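Local coordinates for protein leucine aminopeptidase (Legionella pneumophila, PDB 5GNE) that probably removes amino-terminal residues from peptides as a zinc-dependent aminopeptidase of peptidase family M28, at residues 14-17 against 18-22; 38-42 against 43-47; 59-62 against 63-67; 247-250 against 251-255. All coordinates share one frame; numbering follows the deposited sequence.

Contact 1. Residues 14-17 against 18-22; sequences NCLY and EQLKD
Tyr17 and Lys21 meet one turn apart on helix 14-20, the aliphatic CG of the lysine lying 3.3 Å from Tyr17 CZ and the two side chains running at roughly a right angle. Beyond that touch the lysine bends at chi3 (-49°) and returns toward Glu18, where NZ forms a salt bridge with OE1 at 3.1 Å, a weak hydrogen bond by its geometry. Along the backbone, Glu18 N gives to Asn14 O at 3.1 Å, a regular helical bond. After it the bonding becomes irregular: Leu20 N gives to Tyr17 O at 2.7 Å, three residues back, and Lys21 N reaches that same oxygen only weakly. Gln19 N to Leu16 O is weak too. The amide of Asn14 is satisfied elsewhere: OD1 accepts from Ser34 OG, and ND2 gives to Ser30 O. On the apolar side Leu16 CG and Leu20 CD1 pack at 4.1 Å. The disulfide Cys15-Cys55 ties down the start of the helix, Leu16 and Leu20 rest on Leu48 of helix 42-55, and Tyr17 leans on Leu26 of strand 25-29 and Ile36 of strand 33-38.

Contact 2. Residues 38-42 against 43-47; sequences IPIDE and NITNT
Asp41 caps helix 42-55: its OD1 accepts from Ile44 N at 2.8 Å, the donor approaching nearly along the carboxylate C-O axis, with an N-H...O angle of 163°. This is a classic N-cap, placed where the chain leaving strand 33-38 turns into the helix. Asp41 CG sits between the backbone N and carbonyl carbon (chi1 53°), and that rotation folds the carboxylate back over the first turn. The capped residue, Ile44, can be followed outward. Its CB lies against Asp41 OD1. One branch, CG2, faces the CG2 of Ile40 at 4.2 Å and also lies near Ile38 CD1. The other branch, CG1, comes within 3.8 Å of Ile38 CD1, and Ile38 and Ile44 reach toward each other tip to tip. The terminal CD1 ends beside two oxygens, Asp41 OD1 and, at 3.3 Å, Pro39 O. Ile38 in turn packs on Leu20, which ties the end of strand 33-38 to helix 14-20, while Lys23 touches Ile44 from a loop. Thr45 adds a second grip on the cap residue. Asp41 O takes the backbone N of Thr45 at 2.9 Å, and also Thr45 OG1 at 3.0 Å, whose donor oxygen stands 43° above the carbonyl plane.

Contact 3. Residues 59-62 against 63-67; sequences LNAE and PYIQQ
Tyr64 and Ala61 are joined through one carbonyl: Ala61 O accepts from Tyr64 N at 2.7 Å and, from the opposite face of its plane, from Ile65 N at 3.3 Å. The same oxygen lies in the plane of the Tyr64 ring, at its edge. The phenol hydroxyl is occupied farther off, bonded to Asn320 and Asn323, which pins the ring across Leu59; Leu59 CD2 and Tyr64 CE2 are 4.2 Å apart with the side chains at about a right angle. Elsewhere in the turn, Ala61 CB packs on Ile65 CD1. This is the dense half of the contact. What sets it up is an Asx turn: Asn60 OD1 accepts from Glu62 N at 2.8 Å, in the plane of its amide carbonyl, and so caps the start of the short helix 62-65, one residue beyond strand 59-60. Glu62 O closes the single turn with two bonds, to Ile65 N and to Gln66 N at 2.7 Å. Past Gln66, whose phi turns positive (39°), the chain leaves the helix and the packing thins. Here the exposed Gln67 bends at chi2 and brings NE2 to 2.9 Å from Glu62 OE2, but the angle is too poor for a hydrogen bond. Glu62 itself extends with CG anti to its backbone N (chi1 -166°), and its carboxylate, tilted 68° from the Gln67 amide, has a firmer partner in Lys167, with which OE2 makes a salt bridge.

Contact 4. Residues 247-250 against 251-255; sequences YVVQ and DFLQK
Phe252 lies alongside Val248, both side chains pointing the same way, with CE1 3.8 Å from Val248 CG1. The ring also presents its edge to the backbone: Val248 O sits in the ring plane, 3.2 Å from Phe252 CD1, while it accepts from Phe252 N. Val248 has CG1 anti to the backbone N (chi1 173°), which sets that methyl beside the ring. One residue on, Val249 CG1 and Leu253 CD1 are separated by 4.4 Å, a looser pairing, and Leu253 CD1 also nears Gln250 NE2 at 3.8 Å. These pairs, three or four residues apart, belong to the final turns of helix 243-254, an alpha helix of the M28 peptidase domain that packs against its mixed eight-stranded sheet: Val248 touches Val174 of strand 170-177, and Phe252 meets Tyr231 of strand 230-235 edge-to-face. The Phe252 ring also meets Trp321 of helix 318-323 edge-to-face. The polar side differs. Gln250 O takes Gln254 N at 2.8 Å with a nearly straight N-H...O angle of 170°, whereas the Gln250 amide is held by Glu324, NE2 hydrogen-bonded to OE2. Asp251 reaches along the helix to the last residue of the segment, where OD2 and Lys255 NZ form a salt bridge at 3.4 Å.

The contacts follow one another along the chain. Contacts 1 and 2, with centres about 12 Å apart, touch through Leu20, which packs on Ile38, Ile44 and Thr47, so helices 14-20 and 42-55 share one apolar seam beside the four-stranded antiparallel sheet. Contact 3 starts on strand 59-60, an outer strand of that sheet; its centre is about 17 Å from that of contact 2. From there Pro63 leans on helix 243-254, bringing contact 4 to about 13 Å, centre to centre. Contacts 1 and 4 lie farthest apart, about 31 Å. Contact 3 is thus one place where the N-terminal region meets the zinc-binding M28 domain.

Contact 1. Residues 14-17 against 18-22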
# COMPACT_ATOMS: atom_id res chain seq x y z
N ASN A 14 12.01 -20.18 -2.66
CA ASN A 14 13.16 -21.06 -2.55
C ASN A 14 14.42 -20.45 -3.14
O ASN A 14 15.53 -20.68 -2.66
CB ASN A 14 12.82 -22.42 -3.13
CG ASN A 14 11.89 -23.20 -2.21
OD1 ASN A 14 11.74 -22.86 -1.03
ND2 ASN A 14 11.24 -24.22 -2.73
N CYS A 15 14.24 -19.63 -4.16
CA CYS A 15 15.32 -18.86 -4.75
C CYS A 15 16.08 -18.05 -3.71
O CYS A 15 17.28 -18.15 -3.58
CB CYS A 15 14.76 -17.92 -5.84
SG CYS A 15 15.99 -16.99 -6.74
N LEU A 16 15.35 -17.26 -2.96
CA LEU A 16 15.95 -16.45 -1.92
C LEU A 16 16.50 -17.33 -0.79
O LEU A 16 17.54 -17.04 -0.21
CB LEU A 16 14.91 -15.48 -1.39
CG LEU A 16 15.34 -14.23 -0.63
CD1 LEU A 16 16.61 -13.70 -1.25
CD2 LEU A 16 14.19 -13.22 -0.71
N TYR A 17 15.81 -18.43 -0.49
CA TYR A 17 16.30 -19.32 0.57
C TYR A 17 17.72 -19.79 0.33
O TYR A 17 18.55 -19.78 1.25
CB TYR A 17 15.40 -20.53 0.75
CG TYR A 17 15.98 -21.51 1.74
CD1 TYR A 17 16.15 -21.15 3.08
CD2 TYR A 17 16.39 -22.79 1.35
CE1 TYR A 17 16.70 -22.04 4.02
CE2 TYR A 17 16.94 -23.70 2.29
CZ TYR A 17 17.09 -23.31 3.61
OH TYR A 17 17.62 -24.18 4.55
N GLU A 18 18.01 -20.23 -0.90
CA GLU A 18 19.33 -20.77 -1.20
C GLU A 18 20.42 -19.72 -0.99
O GLU A 18 21.56 -20.07 -0.69
CB GLU A 18 19.39 -21.32 -2.62
CG GLU A 18 18.44 -22.50 -2.81
CD GLU A 18 18.84 -23.72 -1.99
OE1 GLU A 18 20.05 -23.92 -1.78
OE2 GLU A 18 17.95 -24.48 -1.56
N GLN A 19 20.07 -18.45 -1.14
CA GLN A 19 20.99 -17.35 -0.83
C GLN A 19 21.12 -17.08 0.68
O GLN A 19 21.99 -16.33 1.11
CB GLN A 19 20.55 -16.06 -1.53
CG GLN A 19 20.48 -16.14 -3.05
CD GLN A 19 21.76 -16.66 -3.66
OE1 GLN A 19 22.85 -16.21 -3.31
NE2 GLN A 19 21.64 -17.67 -4.52
N LEU A 20 20.23 -17.65 1.49
CA LEU A 20 20.18 -17.32 2.92
C LEU A 20 20.43 -18.52 3.82
O LEU A 20 20.48 -18.37 5.04
CB LEU A 20 18.83 -16.69 3.29
CG LEU A 20 18.55 -15.33 2.69
CD1 LEU A 20 17.12 -14.93 2.96
CD2 LEU A 20 19.52 -14.31 3.25
N LYS A 21 20.47 -19.70 3.20
CA LYS A 21 20.61 -20.99 3.88
C LYS A 21 21.50 -20.99 5.10
O LYS A 21 21.12 -21.44 6.17
CB LYS A 21 21.16 -22.02 2.89
CG LYS A 21 20.30 -23.23 2.68
CD LYS A 21 21.10 -24.35 2.02
CE LYS A 21 21.85 -23.85 0.80
NZ LYS A 21 22.38 -25.00 0.01
N ASP A 22 22.73 -20.51 4.91
CA ASP A 22 23.76 -20.62 5.92
C ASP A 22 23.49 -19.74 7.13
O ASP A 22 24.07 -19.96 8.19
CB ASP A 22 25.13 -20.35 5.31
CG ASP A 22 25.55 -21.45 4.33
OD1 ASP A 22 25.09 -22.60 4.49
OD2 ASP A 22 26.32 -21.17 3.39

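Contact 2. Residues 38-42 against 43-47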
# COMPACT_ATOMS: atom_id res chain seq x y z
N ILE A 38 15.48 -16.20 10.79
CA ILE A 38 16.74 -15.60 10.41
C ILE A 38 16.80 -14.23 11.09
O ILE A 38 15.82 -13.49 11.10
CB ILE A 38 16.90 -15.48 8.86
CG1 ILE A 38 18.35 -15.14 8.48
CG2 ILE A 38 15.93 -14.46 8.24
CD1 ILE A 38 18.57 -14.99 7.00
N PRO A 39 17.93 -13.93 11.72
CA PRO A 39 18.00 -12.62 12.35
C PRO A 39 18.45 -11.62 11.30
O PRO A 39 19.61 -11.62 10.89
CB PRO A 39 19.01 -12.82 13.48
CG PRO A 39 19.83 -14.04 13.05
CD PRO A 39 19.21 -14.64 11.83
N ILE A 40 17.51 -10.80 10.84
CA ILE A 40 17.79 -9.83 9.80
C ILE A 40 18.67 -8.69 10.32
O ILE A 40 18.22 -7.87 11.12
CB ILE A 40 16.50 -9.26 9.23
CG1 ILE A 40 15.64 -10.40 8.67
CG2 ILE A 40 16.81 -8.19 8.15
CD1 ILE A 40 14.27 -9.96 8.20
N ASP A 41 19.92 -8.67 9.89
CA ASP A 41 20.86 -7.62 10.24
C ASP A 41 21.00 -6.87 8.92
O ASP A 41 20.31 -7.23 7.98
CB ASP A 41 22.18 -8.19 10.78
CG ASP A 41 22.81 -9.22 9.84
OD1 ASP A 41 22.34 -9.37 8.69
OD2 ASP A 41 23.77 -9.91 10.26
N GLU A 42 21.85 -5.85 8.78
CA GLU A 42 21.80 -5.24 7.46
C GLU A 42 22.66 -5.99 6.44
O GLU A 42 22.53 -5.73 5.25
CB GLU A 42 22.08 -3.73 7.50
CG GLU A 42 23.38 -3.19 7.99
CD GLU A 42 23.68 -1.86 7.30
OE1 GLU A 42 22.98 -0.87 7.62
OE2 GLU A 42 24.60 -1.79 6.45
N ASN A 43 23.52 -6.89 6.88
CA ASN A 43 24.12 -7.80 5.91
C ASN A 43 23.02 -8.56 5.16
O ASN A 43 22.98 -8.58 3.92
CB ASN A 43 25.06 -8.79 6.59
CG ASN A 43 26.42 -8.20 6.89
OD1 ASN A 43 27.08 -7.64 6.01
ND2 ASN A 43 26.85 -8.30 8.15
N ILE A 44 22.10 -9.15 5.93
CA ILE A 44 21.02 -9.94 5.34
C ILE A 44 20.05 -9.03 4.60
O ILE A 44 19.55 -9.40 3.55
CB ILE A 44 20.30 -10.78 6.41
CG1 ILE A 44 21.06 -12.09 6.65
CG2 ILE A 44 18.87 -11.11 5.97
CD1 ILE A 44 21.30 -12.39 8.11
N THR A 45 19.78 -7.85 5.15
CA THR A 45 18.98 -6.85 4.44
C THR A 45 19.53 -6.62 3.04
O THR A 45 18.77 -6.55 2.07
CB THR A 45 18.92 -5.50 5.19
OG1 THR A 45 18.24 -5.68 6.45
CG2 THR A 45 18.15 -4.46 4.37
N ASN A 46 20.85 -6.52 2.91
CA ASN A 46 21.46 -6.25 1.61
C ASN A 46 21.27 -7.39 0.64
O ASN A 46 21.11 -7.17 -0.56
CB ASN A 46 22.95 -5.92 1.76
CG ASN A 46 23.18 -4.52 2.30
OD1 ASN A 46 23.91 -4.33 3.27
ND2 ASN A 46 22.54 -3.53 1.68
N THR A 47 21.34 -8.62 1.16
CA THR A 47 21.11 -9.79 0.32
C THR A 47 19.68 -9.77 -0.19
O THR A 47 19.41 -9.95 -1.37
CB THR A 47 21.35 -11.09 1.09
OG1 THR A 47 22.64 -11.05 1.71
CG2 THR A 47 21.27 -12.29 0.14

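Contact 3. Residues 59-62 against 63-67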
# COMPACT_ATOMS: atom_id res chain seq x y z
N LEU A 59 7.88 -12.05 2.90
CA LEU A 59 6.77 -11.70 3.76
C LEU A 59 7.16 -11.93 5.21
O LEU A 59 7.60 -13.01 5.56
CB LEU A 59 5.55 -12.55 3.40
CG LEU A 59 4.25 -12.33 4.18
CD1 LEU A 59 3.64 -10.94 3.90
CD2 LEU A 59 3.27 -13.46 3.86
N ASN A 60 7.06 -10.92 6.05
CA ASN A 60 7.29 -11.18 7.46
C ASN A 60 6.06 -11.82 8.06
O ASN A 60 4.98 -11.27 7.99
CB ASN A 60 7.65 -9.92 8.22
CG ASN A 60 8.17 -10.22 9.62
OD1 ASN A 60 7.54 -10.96 10.37
ND2 ASN A 60 9.33 -9.69 9.96
N ALA A 61 6.24 -12.98 8.69
CA ALA A 61 5.10 -13.76 9.18
C ALA A 61 4.58 -13.27 10.52
O ALA A 61 3.46 -13.63 10.90
CB ALA A 61 5.46 -15.20 9.30
N GLU A 62 5.37 -12.48 11.23
CA GLU A 62 4.99 -12.08 12.59
C GLU A 62 3.54 -11.60 12.76
O GLU A 62 2.90 -11.95 13.73
CB GLU A 62 5.95 -11.03 13.13
CG GLU A 62 5.79 -10.85 14.63
CD GLU A 62 6.80 -9.89 15.23
OE1 GLU A 62 6.47 -8.70 15.43
OE2 GLU A 62 7.92 -10.35 15.54
N PRO A 63 3.02 -10.78 11.83
CA PRO A 63 1.63 -10.38 12.10
C PRO A 63 0.66 -11.55 12.07
O PRO A 63 -0.40 -11.43 12.63
CB PRO A 63 1.32 -9.41 10.95
CG PRO A 63 2.66 -8.87 10.55
CD PRO A 63 3.59 -10.04 10.69
N TYR A 64 1.01 -12.66 11.42
CA TYR A 64 0.09 -13.79 11.37
C TYR A 64 0.23 -14.74 12.57
O TYR A 64 -0.73 -15.42 12.94
CB TYR A 64 0.29 -14.59 10.06
CG TYR A 64 0.04 -13.79 8.78
CD1 TYR A 64 -1.21 -13.75 8.19
CD2 TYR A 64 1.06 -13.04 8.19
CE1 TYR A 64 -1.43 -13.05 7.05
CE2 TYR A 64 0.85 -12.31 7.03
CZ TYR A 64 -0.40 -12.32 6.46
OH TYR A 64 -0.65 -11.60 5.31
N ILE A 65 1.40 -14.77 13.19
CA ILE A 65 1.67 -15.76 14.23
C ILE A 65 2.13 -15.17 15.57
O ILE A 65 2.18 -15.89 16.58
CB ILE A 65 2.71 -16.78 13.75
CG1 ILE A 65 4.03 -16.10 13.40
CG2 ILE A 65 2.20 -17.52 12.56
CD1 ILE A 65 5.07 -17.10 12.95
N GLN A 66 2.45 -13.88 15.58
CA GLN A 66 2.71 -13.13 16.82
C GLN A 66 3.47 -13.84 17.91
O GLN A 66 2.85 -14.00 18.97
CB GLN A 66 1.41 -12.69 17.52
CG GLN A 66 0.36 -11.94 16.73
CD GLN A 66 -0.76 -12.85 16.23
OE1 GLN A 66 -0.61 -14.07 16.17
NE2 GLN A 66 -1.88 -12.25 15.85
N GLN A 67 4.71 -14.32 17.70
CA GLN A 67 5.55 -14.77 18.83
C GLN A 67 5.12 -16.20 19.32
O GLN A 67 5.81 -16.83 20.12
CB GLN A 67 5.43 -13.70 19.96
CG GLN A 67 5.74 -12.17 19.46
CD GLN A 67 7.02 -11.93 18.68
OE1 GLN A 67 8.05 -11.59 19.29
NE2 GLN A 67 7.05 -12.38 17.41

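Contact 4. Residues 247-250 against 251-255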
# COMPACT_ATOMS: atom_id res chain seq x y z
N TYR A 247 0.32 -5.86 10.45
CA TYR A 247 -0.31 -5.41 11.68
C TYR A 247 -1.62 -4.68 11.46
O TYR A 247 -2.58 -4.92 12.18
CB TYR A 247 0.67 -4.54 12.47
CG TYR A 247 1.75 -5.37 13.08
CD1 TYR A 247 1.43 -6.40 13.98
CD2 TYR A 247 3.09 -5.16 12.78
CE1 TYR A 247 2.41 -7.18 14.56
CE2 TYR A 247 4.07 -5.94 13.36
CZ TYR A 247 3.72 -6.95 14.25
OH TYR A 247 4.69 -7.73 14.83
N VAL A 248 -1.68 -3.80 10.46
CA VAL A 248 -2.92 -3.09 10.19
C VAL A 248 -4.07 -4.06 9.84
O VAL A 248 -5.20 -3.89 10.32
CB VAL A 248 -2.75 -2.04 9.08
CG1 VAL A 248 -4.09 -1.45 8.72
CG2 VAL A 248 -1.81 -0.95 9.54
N VAL A 249 -3.82 -5.04 8.98
CA VAL A 249 -4.87 -5.97 8.61
C VAL A 249 -5.34 -6.78 9.82
O VAL A 249 -6.55 -6.99 10.04
CB VAL A 249 -4.42 -6.93 7.48
CG1 VAL A 249 -5.53 -7.89 7.19
CG2 VAL A 249 -4.13 -6.11 6.23
N GLN A 250 -4.38 -7.21 10.63
CA GLN A 250 -4.69 -7.88 11.88
C GLN A 250 -5.54 -6.96 12.78
O GLN A 250 -6.49 -7.43 13.43
CB GLN A 250 -3.40 -8.33 12.59
CG GLN A 250 -2.65 -9.39 11.79
CD GLN A 250 -3.47 -10.66 11.55
OE1 GLN A 250 -3.97 -11.28 12.50
NE2 GLN A 250 -3.60 -11.06 10.29
N ASP A 251 -5.22 -5.67 12.82
CA ASP A 251 -6.00 -4.74 13.64
C ASP A 251 -7.44 -4.61 13.14
O ASP A 251 -8.39 -4.59 13.94
CB ASP A 251 -5.33 -3.37 13.66
CG ASP A 251 -5.98 -2.41 14.65
OD1 ASP A 251 -5.72 -2.57 15.86
OD2 ASP A 251 -6.70 -1.48 14.22
N PHE A 252 -7.63 -4.61 11.82
CA PHE A 252 -8.97 -4.62 11.24
C PHE A 252 -9.72 -5.93 11.58
O PHE A 252 -10.94 -5.95 11.76
CB PHE A 252 -8.90 -4.47 9.72
CG PHE A 252 -8.92 -3.05 9.24
CD1 PHE A 252 -7.82 -2.22 9.43
CD2 PHE A 252 -10.05 -2.53 8.61
CE1 PHE A 252 -7.84 -0.90 8.99
CE2 PHE A 252 -10.07 -1.20 8.18
CZ PHE A 252 -8.97 -0.39 8.37
N LEU A 253 -8.98 -7.03 11.63
CA LEU A 253 -9.58 -8.32 11.90
C LEU A 253 -10.02 -8.40 13.36
O LEU A 253 -11.13 -8.84 13.65
CB LEU A 253 -8.60 -9.45 11.57
CG LEU A 253 -8.46 -9.80 10.09
CD1 LEU A 253 -7.39 -10.86 9.86
CD2 LEU A 253 -9.80 -10.28 9.54
N GLN A 254 -9.14 -7.97 14.25
CA GLN A 254 -9.46 -7.92 15.67
C GLN A 254 -10.64 -7.01 15.98
O GLN A 254 -11.52 -7.37 16.77
CB GLN A 254 -8.23 -7.49 16.46
CG GLN A 254 -7.21 -8.60 16.56
CD GLN A 254 -5.81 -8.11 16.83
OE1 GLN A 254 -5.60 -7.00 17.33
NE2 GLN A 254 -4.82 -8.94 16.49
N LYS A 255 -10.69 -5.85 15.33
CA LYS A 255 -11.77 -4.91 15.59
C LYS A 255 -13.01 -5.28 14.81
O LYS A 255 -14.04 -4.61 14.93
CB LYS A 255 -11.34 -3.50 15.21
CG LYS A 255 -10.50 -2.84 16.25
CD LYS A 255 -9.99 -1.52 15.71
CE LYS A 255 -8.91 -0.99 16.63
NZ LYS A 255 -8.67 0.42 16.30